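Local structure of yersinopine synthase (Yersinia pestis, 6C4M) at residues 358-361 and 362-366; 424-427 and 428-432; 433-436 and 437-441. The protein catalyses the NADPH-dependent reductive condensation of pyruvate with an aminobutanoate intermediate, the last step in making the metallophore yersinopine. One frame throughout, in Å; residues are numbered along the deposited sequence.

Contact 1 (358-361 and 362-366)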
loop_
_atom_site.group_PDB
_atom_site.type_symbol
_atom_site.label_atom_id
_atom_site.label_comp_id
_atom_site.label_asym_id
_atom_site.label_seq_id
_atom_site.Cartn_x
_atom_site.Cartn_y
_atom_site.Cartn_z
ATOM N N PHE A 358 -8.552 -3.344 0.026
ATOM C CA PHE A 358 -7.454 -2.390 0.128
ATOM C C PHE A 358 -6.125 -3.116 0.103
ATOM O O PHE A 358 -5.188 -2.698 -0.589
ATOM C CB PHE A 358 -7.580 -1.506 1.392
ATOM C CG PHE A 358 -6.523 -0.447 1.459
ATOM C CD1 PHE A 358 -5.272 -0.739 1.957
ATOM C CD2 PHE A 358 -6.758 0.819 0.956
ATOM C CE1 PHE A 358 -4.275 0.224 1.985
ATOM C CE2 PHE A 358 -5.778 1.781 0.998
ATOM C CZ PHE A 358 -4.526 1.470 1.514
ATOM N N VAL A 359 -6.035 -4.245 0.802
ATOM C CA VAL A 359 -4.782 -4.995 0.791
ATOM C C VAL A 359 -4.501 -5.490 -0.619
ATOM O O VAL A 359 -3.378 -5.361 -1.136
ATOM C CB VAL A 359 -4.815 -6.146 1.822
ATOM C CG1 VAL A 359 -3.574 -7.004 1.698
ATOM C CG2 VAL A 359 -4.861 -5.604 3.240
ATOM N N ARG A 360 -5.526 -6.030 -1.276
ATOM C CA ARG A 360 -5.345 -6.493 -2.645
ATOM C C ARG A 360 -4.764 -5.405 -3.548
ATOM O O ARG A 360 -3.751 -5.628 -4.216
ATOM C CB ARG A 360 -6.673 -6.996 -3.193
ATOM C CG ARG A 360 -6.474 -7.830 -4.409
ATOM C CD ARG A 360 -7.137 -7.220 -5.564
ATOM N NE ARG A 360 -6.830 -7.981 -6.756
ATOM C CZ ARG A 360 -6.967 -7.528 -7.980
ATOM N NH1 ARG A 360 -7.457 -6.296 -8.188
ATOM N NH2 ARG A 360 -6.619 -8.324 -8.989
ATOM N N TYR A 361 -5.379 -4.204 -3.575
ATOM C CA TYR A 361 -4.872 -3.165 -4.468
ATOM C C TYR A 361 -3.512 -2.629 -4.045
ATOM O O TYR A 361 -2.712 -2.223 -4.898
ATOM C CB TYR A 361 -5.915 -2.058 -4.619
ATOM C CG TYR A 361 -6.934 -2.508 -5.625
ATOM C CD1 TYR A 361 -6.732 -2.292 -6.980
ATOM C CD2 TYR A 361 -8.074 -3.202 -5.234
ATOM C CE1 TYR A 361 -7.636 -2.766 -7.930
ATOM C CE2 TYR A 361 -8.982 -3.683 -6.173
ATOM C CZ TYR A 361 -8.763 -3.467 -7.518
ATOM O OH TYR A 361 -9.699 -3.926 -8.441
ATOM N N THR A 362 -3.211 -2.611 -2.753
ATOM C CA THR A 362 -1.848 -2.279 -2.337
ATOM C C THR A 362 -0.864 -3.306 -2.891
ATOM O O THR A 362 0.155 -2.951 -3.495
ATOM C CB THR A 362 -1.789 -2.202 -0.811
ATOM O OG1 THR A 362 -2.716 -1.227 -0.366
ATOM C CG2 THR A 362 -0.358 -1.875 -0.272
ATOM N N ALA A 363 -1.178 -4.593 -2.723
ATOM C CA ALA A 363 -0.271 -5.651 -3.176
ATOM C C ALA A 363 -0.046 -5.590 -4.683
ATOM O O ALA A 363 1.056 -5.872 -5.169
ATOM C CB ALA A 363 -0.839 -7.008 -2.798
ATOM N N LEU A 364 -1.095 -5.229 -5.428
ATOM C CA LEU A 364 -1.049 -5.151 -6.888
ATOM C C LEU A 364 0.038 -4.204 -7.379
ATOM O O LEU A 364 0.655 -4.451 -8.418
ATOM C CB LEU A 364 -2.421 -4.688 -7.410
ATOM C CG LEU A 364 -3.110 -5.374 -8.584
ATOM C CD1 LEU A 364 -3.128 -6.881 -8.434
ATOM C CD2 LEU A 364 -4.568 -4.840 -8.768
ATOM N N LEU A 365 0.294 -3.128 -6.644
ATOM C CA LEU A 365 1.242 -2.112 -7.080
ATOM C C LEU A 365 2.696 -2.509 -6.897
ATOM O O LEU A 365 3.573 -1.836 -7.448
ATOM C CB LEU A 365 0.974 -0.829 -6.309
ATOM C CG LEU A 365 -0.477 -0.369 -6.448
ATOM C CD1 LEU A 365 -0.778 0.860 -5.566
ATOM C CD2 LEU A 365 -0.776 -0.078 -7.921
ATOM N N VAL A 366 2.972 -3.557 -6.134
ATOM C CA VAL A 366 4.326 -4.074 -6.003
ATOM C C VAL A 366 4.565 -5.084 -7.126
ATOM O O VAL A 366 5.589 -5.043 -7.808
ATOM C CB VAL A 366 4.539 -4.714 -4.622
ATOM C CG1 VAL A 366 6.005 -5.074 -4.420
ATOM C CG2 VAL A 366 4.051 -3.809 -3.523
#

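Contact 2 (424-427 and 428-432)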
loop_
_atom_site.group_PDB
_atom_site.type_symbol
_atom_site.label_atom_id
_atom_site.label_comp_id
_atom_site.label_asym_id
_atom_site.label_seq_id
_atom_site.Cartn_x
_atom_site.Cartn_y
_atom_site.Cartn_z
ATOM N N MET A 424 -29.588 0.852 -5.972
ATOM C CA MET A 424 -28.132 0.693 -6.045
ATOM C C MET A 424 -27.480 1.976 -5.519
ATOM O O MET A 424 -27.035 2.836 -6.298
ATOM C CB MET A 424 -27.698 0.374 -7.480
ATOM C CG MET A 424 -28.353 -0.902 -8.099
ATOM S SD MET A 424 -27.939 -1.017 -9.845
ATOM C CE MET A 424 -26.350 -1.771 -9.632
ATOM N N PRO A 425 -27.414 2.146 -4.193
ATOM C CA PRO A 425 -26.969 3.443 -3.647
ATOM C C PRO A 425 -25.548 3.796 -4.007
ATOM O O PRO A 425 -25.238 4.980 -4.152
ATOM C CB PRO A 425 -27.131 3.269 -2.131
ATOM C CG PRO A 425 -28.060 2.158 -1.958
ATOM C CD PRO A 425 -27.882 1.243 -3.135
ATOM N N THR A 426 -24.641 2.830 -4.112
ATOM C CA THR A 426 -23.278 3.198 -4.476
ATOM C C THR A 426 -23.217 3.623 -5.933
ATOM O O THR A 426 -22.612 4.653 -6.262
ATOM C CB THR A 426 -22.318 2.050 -4.178
ATOM O OG1 THR A 426 -22.433 1.733 -2.794
ATOM C CG2 THR A 426 -20.904 2.441 -4.457
ATOM N N ALA A 427 -23.863 2.856 -6.824
ATOM C CA ALA A 427 -23.966 3.274 -8.221
ATOM C C ALA A 427 -24.586 4.666 -8.350
ATOM O O ALA A 427 -24.131 5.491 -9.148
ATOM C CB ALA A 427 -24.798 2.270 -9.016
ATOM N N GLN A 428 -25.617 4.945 -7.567
ATOM C CA GLN A 428 -26.277 6.239 -7.649
ATOM C C GLN A 428 -25.346 7.356 -7.174
ATOM O O GLN A 428 -25.236 8.404 -7.824
ATOM C CB GLN A 428 -27.559 6.172 -6.828
ATOM C CG GLN A 428 -28.415 7.393 -6.777
ATOM C CD GLN A 428 -29.688 7.106 -5.998
ATOM O OE1 GLN A 428 -30.262 6.015 -6.106
ATOM N NE2 GLN A 428 -30.119 8.065 -5.189
ATOM N N ARG A 429 -24.618 7.118 -6.078
ATOM C CA ARG A 429 -23.693 8.119 -5.568
ATOM C C ARG A 429 -22.588 8.391 -6.573
ATOM O O ARG A 429 -22.264 9.559 -6.851
ATOM C CB ARG A 429 -23.138 7.667 -4.204
ATOM C CG ARG A 429 -21.790 8.286 -3.797
ATOM C CD ARG A 429 -21.387 8.032 -2.277
ATOM N NE ARG A 429 -20.860 6.684 -2.028
ATOM C CZ ARG A 429 -21.575 5.637 -1.593
ATOM N NH1 ARG A 429 -22.876 5.752 -1.325
ATOM N NH2 ARG A 429 -20.982 4.458 -1.414
ATOM N N LEU A 430 -22.055 7.324 -7.178
ATOM C CA LEU A 430 -20.991 7.455 -8.171
ATOM C C LEU A 430 -21.450 8.250 -9.388
ATOM O O LEU A 430 -20.698 9.070 -9.922
ATOM C CB LEU A 430 -20.516 6.077 -8.610
ATOM C CG LEU A 430 -19.788 5.174 -7.636
ATOM C CD1 LEU A 430 -19.533 3.768 -8.180
ATOM C CD2 LEU A 430 -18.467 5.836 -7.266
ATOM N N LEU A 431 -22.655 7.986 -9.886
ATOM C CA LEU A 431 -23.092 8.724 -11.066
ATOM C C LEU A 431 -23.512 10.153 -10.734
ATOM O O LEU A 431 -23.297 11.056 -11.547
ATOM C CB LEU A 431 -24.228 7.968 -11.757
ATOM C CG LEU A 431 -23.767 6.732 -12.543
ATOM C CD1 LEU A 431 -24.955 5.971 -13.122
ATOM C CD2 LEU A 431 -22.782 7.079 -13.672
ATOM N N GLN A 432 -24.102 10.376 -9.555
ATOM C CA GLN A 432 -24.386 11.736 -9.114
ATOM C C GLN A 432 -23.116 12.558 -9.064
ATOM O O GLN A 432 -23.098 13.720 -9.480
ATOM C CB GLN A 432 -25.051 11.705 -7.748
ATOM C CG GLN A 432 -26.462 11.208 -7.759
ATOM C CD GLN A 432 -27.046 11.192 -6.369
ATOM O OE1 GLN A 432 -26.307 11.257 -5.383
ATOM N NE2 GLN A 432 -28.371 11.136 -6.275
HETATM O O HOH W 1 -30.720 3.331 -6.927
#

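Contact 3 (433-436 and 437-441)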
loop_
_atom_site.group_PDB
_atom_site.type_symbol
_atom_site.label_atom_id
_atom_site.label_comp_id
_atom_site.label_asym_id
_atom_site.label_seq_id
_atom_site.Cartn_x
_atom_site.Cartn_y
_atom_site.Cartn_z
ATOM N N ARG A 433 -22.043 11.973 -8.542
ATOM C CA ARG A 433 -20.789 12.700 -8.407
ATOM C C ARG A 433 -20.221 13.028 -9.779
ATOM O O ARG A 433 -19.807 14.163 -10.038
ATOM C CB ARG A 433 -19.807 11.859 -7.582
ATOM C CG ARG A 433 -18.492 12.523 -7.250
ATOM C CD ARG A 433 -17.458 11.514 -6.716
ATOM N NE ARG A 433 -17.822 10.884 -5.439
ATOM C CZ ARG A 433 -17.505 9.634 -5.112
ATOM N NH1 ARG A 433 -16.813 8.900 -5.962
ATOM N NH2 ARG A 433 -17.857 9.113 -3.931
ATOM N N PHE A 434 -20.205 12.034 -10.683
ATOM C CA PHE A 434 -19.758 12.268 -12.054
ATOM C C PHE A 434 -20.582 13.362 -12.736
ATOM O O PHE A 434 -20.025 14.287 -13.358
ATOM C CB PHE A 434 -19.864 10.981 -12.895
ATOM C CG PHE A 434 -19.649 11.242 -14.341
ATOM C CD1 PHE A 434 -18.362 11.430 -14.813
ATOM C CD2 PHE A 434 -20.724 11.381 -15.224
ATOM C CE1 PHE A 434 -18.130 11.696 -16.136
ATOM C CE2 PHE A 434 -20.503 11.654 -16.558
ATOM C CZ PHE A 434 -19.199 11.824 -17.014
ATOM N N GLN A 435 -21.909 13.236 -12.685
ATOM C CA GLN A 435 -22.771 14.174 -13.405
ATOM C C GLN A 435 -22.566 15.609 -12.915
ATOM O O GLN A 435 -22.537 16.545 -13.719
ATOM C CB GLN A 435 -24.237 13.756 -13.253
ATOM C CG GLN A 435 -25.217 14.267 -14.320
ATOM C CD GLN A 435 -24.751 14.067 -15.762
ATOM O OE1 GLN A 435 -24.272 12.999 -16.149
ATOM N NE2 GLN A 435 -24.877 15.121 -16.558
ATOM N N GLN A 436 -22.411 15.803 -11.605
ATOM C CA GLN A 436 -22.178 17.158 -11.091
ATOM C C GLN A 436 -20.846 17.721 -11.573
ATOM O O GLN A 436 -20.768 18.883 -11.977
ATOM C CB GLN A 436 -22.240 17.160 -9.578
ATOM C CG GLN A 436 -21.997 18.539 -8.959
ATOM C CD GLN A 436 -22.326 18.535 -7.503
ATOM O OE1 GLN A 436 -21.575 17.994 -6.697
ATOM N NE2 GLN A 436 -23.492 19.073 -7.155
ATOM N N ALA A 437 -19.793 16.907 -11.566
ATOM C CA ALA A 437 -18.497 17.340 -12.089
ATOM C C ALA A 437 -18.556 17.622 -13.587
ATOM O O ALA A 437 -17.915 18.560 -14.084
ATOM C CB ALA A 437 -17.444 16.268 -11.813
ATOM N N LEU A 438 -19.258 16.774 -14.340
ATOM C CA LEU A 438 -19.416 17.013 -15.768
ATOM C C LEU A 438 -20.171 18.315 -16.013
ATOM O O LEU A 438 -19.797 19.103 -16.887
ATOM C CB LEU A 438 -20.157 15.839 -16.410
ATOM C CG LEU A 438 -20.488 15.983 -17.895
ATOM C CD1 LEU A 438 -19.215 16.194 -18.716
ATOM C CD2 LEU A 438 -21.314 14.793 -18.443
ATOM N N LYS A 439 -21.246 18.553 -15.262
ATOM C CA LYS A 439 -21.987 19.803 -15.447
ATOM C C LYS A 439 -21.093 21.003 -15.162
ATOM O O LYS A 439 -21.135 22.006 -15.882
ATOM C CB LYS A 439 -23.221 19.849 -14.541
ATOM C CG LYS A 439 -24.378 18.914 -14.962
ATOM C CD LYS A 439 -25.622 19.087 -14.044
ATOM C CE LYS A 439 -26.741 18.056 -14.340
ATOM N NZ LYS A 439 -27.802 18.037 -13.268
ATOM N N ALA A 440 -20.264 20.911 -14.120
ATOM C CA ALA A 440 -19.386 22.028 -13.782
ATOM C C ALA A 440 -18.365 22.254 -14.883
ATOM O O ALA A 440 -18.085 23.401 -15.252
ATOM C CB ALA A 440 -18.685 21.786 -12.432
ATOM N N PHE A 441 -17.856 21.177 -15.476
ATOM C CA PHE A 441 -16.919 21.318 -16.587
ATOM C C PHE A 441 -17.581 21.972 -17.805
ATOM O O PHE A 441 -16.999 22.856 -18.442
ATOM C CB PHE A 441 -16.358 19.957 -16.979
ATOM C CG PHE A 441 -15.574 19.984 -18.257
ATOM C CD1 PHE A 441 -14.288 20.513 -18.282
ATOM C CD2 PHE A 441 -16.131 19.519 -19.436
ATOM C CE1 PHE A 441 -13.554 20.545 -19.457
ATOM C CE2 PHE A 441 -15.413 19.553 -20.622
ATOM C CZ PHE A 441 -14.126 20.062 -20.638
#

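Contact 1 (358-361 and 362-366)
Thr362 and Phe358, one helical turn apart near the C-terminal end of helix 350-364, show how a threonine can hand its hydroxyl back to its own helix. Starting at CB, the side chain of Thr362 already lies against the backbone, with CB 3.4 Å from Phe358 O. With OG1 beside the backbone N (chi1 -58°), the hydroxyl is turned back along the helix and donates to Phe358 O over an OG1 to O distance of 2.9 Å, from above the carbonyl plane. The same oxygen takes the regular helical bond from Thr362 N, so two donors of one residue grip it. OG1 also comes to 3.2 Å from CE1 of the Phe358 ring. Thr362 also packs on Thr362 of the second subunit. On another side of the helix, Leu364 lays its methyls over one face of the Arg360 guanidinium, CD2 3.3 Å from NH1, and CD2 also stands 3.8 Å from CD1 of Tyr361. The guanidinium itself is held by NH2 bonding to Tyr330 O. The chemistry implies that a threonine hydroxyl buried at the homodimer interface finds an acceptor within its own helix.

Contact 2 (424-427 and 428-432)
Gln428 reaches back to Met424 twice at the first turn of helix 425-445, once directly through its backbone N and once through a water held by its side chain. Its N donates to O of Met424, the N-cap residue, at 2.8 Å between N and O. Its side chain, extended beyond CG, carries OE1 to a water that donates to it at 2.8 Å and accepts from Met424 N at 2.9 Å, so the amide just ahead of the helix is tied to the first turn. Next, Arg429 N bonds to Pro425 O, while the side chain bends at chi3 (78°) and folds over Thr426. One face of the guanidinium lies over Thr426 CA, and NH2 approaches to 3.4 Å from Thr426 OG1 and 3.7 Å from its CG2. NH2 forms a salt bridge with Asp299 of helix 294-313. Leu430 has its CG 3.2 Å from Thr426 O, which also accepts Leu430 N. Leu431 packs on helix 401-419. Asp306 accepts from Ala427 N at the first turn, where a carboxylate would probably be favoured by the helix dipole, while the Asp299 salt bridge adds a second polar tie to the same helix.

Contact 3 (433-436 and 437-441)
The middle of the long helix 425-445 is a regular amphipathic alpha-helix, in which residues four apart stack up on the same side. Phe434 and Leu438 form such a pair on the buried side, their side chains alongside each other and both leading out from the same face of the helix. With CG of Phe434 anti to the backbone N (chi1 170°), the ring leans along the helix toward the next turn, where Leu438 CB sits over the rim of one ring face and Leu438 CD2 touches CE2 at 3.8 Å. Around this pair lie Leu270 and Phe274 of helix 267-274 and Pro403 and Val407 of helix 401-419. Four successive i to i+4 backbone bonds, from Ala437 N to Arg433 O through to Ala440 N to Gln436 O, hold the spacing. On the more exposed side the contacts mix polar and apolar atoms. Gln435 bends at chi2 (49°), and its OE1 accepts from Arg411 NH2 while its NE2 lies 4.0 Å from Leu438 CD2. The extended chain of Lys439 crosses Gln435: its CE stands 4.1 Å from Gln435 CG, and nearer the backbone its CG comes to 3.2 Å from Gln435 O, the oxygen that also accepts Lys439 N.

Contacts 2 and 3 are successive parts of one helix, 425-445, with centres 13 Å apart, whereas contact 1 belongs to helix 350-364, its centre about 25 Å from that of contact 2 and about 29 Å from that of contact 3. All lie in a layer around His260, the inferred proton donor or acceptor, rather than in touch with it: the side chains of Tyr361, Leu430 and Phe434 are about 8, 9 and 11 Å from its side chain. Bound NADP is about 14 Å from Tyr361 and about 13 Å from Phe434, side chain to ligand. Helix 294-313 packs against contacts 1 and 2 and is reached from contact 3 by a long, weak ion pair of Arg433 with Asp299, while only contact 1 also meets the second subunit.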